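Local coordinates for alpha-L-rhamnosidase (Streptomyces avermitilis, PDB 3W5M), which hydrolyses terminal non-reducing alpha-L-rhamnose residues from alpha-L-rhamnosides, including citrus flavonoids and the arabinogalactan-protein gum arabic, at residues Q40-V45 / S62-S67; P36-S41 / V92-G97. All coordinates share one frame; numbering follows the deposited sequence.

Overall arrangement
Both contacts lie in the N-terminal immunoglobulin-like domain, within one antiparallel four-stranded sheet ordered 60-66, 40-48, 85-94, 106-110. They start from the same piece of chain, sharing Q40 and S41: contact 1 joins strand 40-48 to its hairpin partner 60-66, and contact 2 joins the beginning of that strand, with the loop before it, to the last part of strand 85-94 and the turn after it. Their centres are about 11 Å apart. W93 N lies 3.0 Å from A42 O, a probable hydrogen bond between them. Both are away from the rhamnose and calcium sites; they join three neighbouring strands, and the chain entering strand 40-48 also meets N987 and S1023, near the C-terminal end.

Contact 1. Residues Q40-V45 / S62-S67; sequences QSAYQV and SGKVVS
The hairpin of strands 40-48 and 60-66 pairs Y43 with V65 as an antiparallel hydrogen-bonded pair, Y43 N giving to V65 O at 2.9 Å and V65 N to Y43 O at 2.7 Å. Next to it, A42 and V66 form a non-hydrogen-bonded pair, and S67 N bonds S41 O.

Y43 and V65 project together from the same face of the sheet. With CG set between the backbone N and the carbonyl carbon (chi1 65°), the Y43 ring stands beside the neighbouring strand, and V65 CB comes over one face, 3.9 Å from the ring centroid and 18° off the normal, a CH-pi contact displaced toward the rim. S67 approaches the ring edge instead, its CB 3.6 Å from Y43 CE2. On the other face of the sheet, K64 runs extended past A42, with K64 CE 3.6 Å from A42 CB, and reaches W93 in a cation-pi contact.

Side chains bond the backbone at both ends. S62 OG takes the hydrogen of V45 N at 2.8 Å and gives its own to G63 O, on a lone pair in the carbonyl plane, so one hydroxyl links strand 40-48 to the irregular part of strand 60-66. S62 N returns a bond to V45 O. At the other end, Q40 NE2 gives a nearly straight bond (173°) to S67 O at 2.9 Å; the acceptor lies in the Q40 amide plane, whereas the donor stands above the carbonyl plane. The same NE2 also bonds D69 O, and Q40 OE1 accepts from W29 NE1, so the buried amide is held at both ends.

Strand 40-48 is flanked on its other edge by strand 85-94, where S41 and A42 together face W93 in a classic beta bulge, while strand 26-32 packs on Q40 and V45.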
# COMPACT_ATOMS: atom_id res chain seq x y z
N GLN A 40 -0.14 35.05 15.87
CA GLN A 40 -1.08 34.78 16.95
C GLN A 40 -0.42 34.97 18.33
O GLN A 40 0.66 34.46 18.57
CB GLN A 40 -1.64 33.35 16.83
CG GLN A 40 -2.51 32.89 17.99
CD GLN A 40 -2.73 31.40 17.96
OE1 GLN A 40 -3.36 30.88 17.04
NE2 GLN A 40 -2.22 30.71 18.98
N SER A 41 -1.10 35.72 19.20
CA SER A 41 -0.67 35.89 20.59
C SER A 41 -1.45 34.98 21.55
O SER A 41 -0.92 34.59 22.59
CB SER A 41 -0.77 37.36 21.07
OG SER A 41 -2.05 37.92 20.82
N ALA A 42 -2.70 34.66 21.20
CA ALA A 42 -3.54 33.85 22.09
C ALA A 42 -4.58 33.09 21.31
O ALA A 42 -4.90 33.47 20.18
CB ALA A 42 -4.21 34.76 23.13
N TYR A 43 -5.15 32.05 21.92
CA TYR A 43 -6.30 31.35 21.33
C TYR A 43 -7.29 30.97 22.41
O TYR A 43 -6.95 30.95 23.58
CB TYR A 43 -5.86 30.07 20.57
CG TYR A 43 -5.26 29.00 21.47
CD1 TYR A 43 -6.09 28.07 22.12
CD2 TYR A 43 -3.88 28.88 21.64
CE1 TYR A 43 -5.56 27.08 22.93
CE2 TYR A 43 -3.34 27.87 22.46
CZ TYR A 43 -4.20 26.99 23.11
OH TYR A 43 -3.70 25.98 23.91
N GLN A 44 -8.49 30.63 21.99
CA GLN A 44 -9.48 30.11 22.90
C GLN A 44 -10.31 29.09 22.19
O GLN A 44 -10.92 29.40 21.16
CB GLN A 44 -10.40 31.22 23.42
CG GLN A 44 -11.60 30.73 24.23
CD GLN A 44 -12.46 31.87 24.75
OE1 GLN A 44 -12.39 32.99 24.25
NE2 GLN A 44 -13.31 31.58 25.75
N VAL A 45 -10.38 27.88 22.77
CA VAL A 45 -11.17 26.82 22.20
C VAL A 45 -12.40 26.51 23.05
O VAL A 45 -12.31 26.43 24.26
CB VAL A 45 -10.34 25.52 22.02
CG1 VAL A 45 -11.22 24.37 21.55
CG2 VAL A 45 -9.15 25.77 21.09
N SER A 62 -11.32 26.46 27.02
CA SER A 62 -9.94 26.63 27.44
C SER A 62 -9.74 27.97 28.13
O SER A 62 -8.73 28.16 28.79
CB SER A 62 -9.00 26.61 26.24
OG SER A 62 -9.37 27.65 25.34
N GLY A 63 -10.69 28.89 27.94
CA GLY A 63 -10.43 30.32 28.17
C GLY A 63 -9.33 30.84 27.25
O GLY A 63 -8.80 30.10 26.40
N LYS A 64 -8.95 32.10 27.41
CA LYS A 64 -7.91 32.72 26.57
C LYS A 64 -6.53 32.19 26.96
O LYS A 64 -6.07 32.40 28.08
CB LYS A 64 -7.96 34.25 26.65
CG LYS A 64 -6.95 34.98 25.78
CD LYS A 64 -7.10 36.49 25.91
CE LYS A 64 -6.12 37.21 24.99
NZ LYS A 64 -6.46 38.65 24.78
N VAL A 65 -5.87 31.49 26.04
CA VAL A 65 -4.58 30.87 26.31
C VAL A 65 -3.50 31.62 25.55
O VAL A 65 -3.56 31.75 24.32
CB VAL A 65 -4.55 29.36 25.94
CG1 VAL A 65 -3.25 28.72 26.40
CG2 VAL A 65 -5.73 28.62 26.54
N VAL A 66 -2.51 32.12 26.29
CA VAL A 66 -1.40 32.90 25.72
C VAL A 66 -0.40 31.93 25.10
O VAL A 66 0.27 31.17 25.81
CB VAL A 66 -0.73 33.80 26.79
CG1 VAL A 66 0.45 34.57 26.20
CG2 VAL A 66 -1.76 34.75 27.39
N SER A 67 -0.32 31.93 23.77
CA SER A 67 0.44 30.94 23.00
C SER A 67 0.41 31.35 21.54
O SER A 67 -0.58 31.94 21.08
CB SER A 67 -0.21 29.55 23.13
OG SER A 67 0.44 28.60 22.27

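Contact 2. Residues P36-S41 / V92-G97; sequences PGRRQS and VWDADG
S41 and W93 make the firm part of this contact, where S41 N gives a nearly straight bond to W93 O at 2.8 Å. A chi1 of 52° swings S41 OG over its own backbone and onto D94 O, to which it gives a hydrogen bond at 2.7 Å from well above the carbonyl plane. Beside this pair, V92 lies across the Q40 chain, roughly perpendicular to it, with V92 CB 4.2 Å from Q40 CG.

The outer side is looser and wetter. R38 doubles back through bends at chi2 and chi3, bringing NH2 2.7 Å from D94 OD2; this salt bridge meets the guanidinium at its edge, but its hydrogen bond is weak (120°) and the guanidinium and carboxylate planes are 45° apart. A water accepts from R38 NE and A95 N, and weakly from R39 N, joining the two segments through solvent. A95 CB lies over one face of the exposed R39 guanidinium, toward NH2.

The two carboxylate oxygens of D94 have different partners. OD2 faces R38, while OD1 accepts from D96 N in an Asx turn and from G97 N at 3.0 Å, as well as from G98 N. An alanine at D94 would lack both oxygens, which is likely to leave R38 NH2 without its mate and the amides of the turn without their acceptor. With OD2 bridged to R38 and OD1 gripped by backbone N-H groups of the turn at D94-G97, the negative charge of D94 is probably stabilised from both sets of partners.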
# COMPACT_ATOMS: atom_id res chain seq x y z
N PRO A 36 -0.34 41.93 5.72
CA PRO A 36 0.90 41.20 5.99
C PRO A 36 1.32 41.21 7.46
O PRO A 36 0.80 42.00 8.24
CB PRO A 36 1.95 41.96 5.16
CG PRO A 36 1.38 43.34 5.02
CD PRO A 36 -0.11 43.15 4.92
N GLY A 37 2.23 40.31 7.82
CA GLY A 37 2.95 40.33 9.11
C GLY A 37 2.19 39.91 10.37
O GLY A 37 2.48 40.43 11.44
N ARG A 38 1.25 38.97 10.23
CA ARG A 38 0.35 38.57 11.32
C ARG A 38 0.87 37.39 12.12
O ARG A 38 1.37 36.41 11.55
CB ARG A 38 -1.05 38.22 10.79
CG ARG A 38 -1.68 39.22 9.84
CD ARG A 38 -1.64 40.65 10.38
NE ARG A 38 -2.57 40.90 11.48
CZ ARG A 38 -3.88 41.10 11.36
NH1 ARG A 38 -4.49 41.03 10.17
NH2 ARG A 38 -4.61 41.33 12.44
N ARG A 39 0.76 37.49 13.45
CA ARG A 39 1.13 36.43 14.36
C ARG A 39 0.01 36.26 15.36
O ARG A 39 -0.69 37.22 15.69
CB ARG A 39 2.40 36.79 15.14
CG ARG A 39 3.69 36.90 14.34
CD ARG A 39 4.86 37.28 15.25
NE ARG A 39 4.62 38.52 16.00
CZ ARG A 39 4.32 38.58 17.30
NH1 ARG A 39 4.20 37.48 18.03
NH2 ARG A 39 4.12 39.76 17.88
N GLN A 40 -0.14 35.05 15.87
CA GLN A 40 -1.08 34.78 16.95
C GLN A 40 -0.42 34.97 18.33
O GLN A 40 0.66 34.46 18.57
CB GLN A 40 -1.64 33.35 16.83
CG GLN A 40 -2.51 32.89 17.99
CD GLN A 40 -2.73 31.40 17.96
OE1 GLN A 40 -3.36 30.88 17.04
NE2 GLN A 40 -2.22 30.71 18.98
N SER A 41 -1.10 35.72 19.20
CA SER A 41 -0.67 35.89 20.59
C SER A 41 -1.45 34.98 21.55
O SER A 41 -0.92 34.59 22.59
CB SER A 41 -0.77 37.36 21.07
OG SER A 41 -2.05 37.92 20.82
N VAL A 92 -8.93 33.55 17.85
CA VAL A 92 -7.57 33.89 18.21
C VAL A 92 -7.44 35.40 18.34
O VAL A 92 -8.30 36.16 17.85
CB VAL A 92 -6.58 33.43 17.11
CG1 VAL A 92 -6.63 31.93 16.90
CG2 VAL A 92 -6.87 34.16 15.81
N TRP A 93 -6.36 35.81 18.97
CA TRP A 93 -5.95 37.20 19.10
C TRP A 93 -4.65 37.40 18.33
O TRP A 93 -3.68 36.65 18.53
CB TRP A 93 -5.76 37.55 20.58
CG TRP A 93 -7.07 37.62 21.35
CD1 TRP A 93 -7.76 38.76 21.70
CD2 TRP A 93 -7.85 36.51 21.85
NE1 TRP A 93 -8.91 38.42 22.38
CE2 TRP A 93 -8.99 37.05 22.48
CE3 TRP A 93 -7.70 35.11 21.82
CZ2 TRP A 93 -9.98 36.24 23.08
CZ3 TRP A 93 -8.67 34.32 22.41
CH2 TRP A 93 -9.79 34.88 23.04
N ASP A 94 -4.63 38.39 17.44
CA ASP A 94 -3.41 38.76 16.72
C ASP A 94 -2.40 39.42 17.68
O ASP A 94 -2.70 39.59 18.85
CB ASP A 94 -3.72 39.65 15.51
CG ASP A 94 -4.50 40.91 15.88
OD1 ASP A 94 -4.26 41.48 16.97
OD2 ASP A 94 -5.36 41.35 15.08
N ALA A 95 -1.23 39.79 17.18
CA ALA A 95 -0.17 40.35 18.03
C ALA A 95 -0.50 41.73 18.65
O ALA A 95 0.21 42.19 19.53
CB ALA A 95 1.13 40.41 17.26
N ASP A 96 -1.57 42.37 18.19
CA ASP A 96 -2.03 43.63 18.78
C ASP A 96 -3.02 43.42 19.92
O ASP A 96 -3.03 44.17 20.90
CB ASP A 96 -2.63 44.54 17.71
CG ASP A 96 -1.59 45.01 16.72
OD1 ASP A 96 -0.40 45.11 17.11
OD2 ASP A 96 -1.94 45.26 15.55
N GLY A 97 -3.85 42.38 19.80
CA GLY A 97 -4.80 42.01 20.84
C GLY A 97 -6.22 41.93 20.31
O GLY A 97 -7.16 41.68 21.06
O HOH W 1 -0.63 40.44 14.08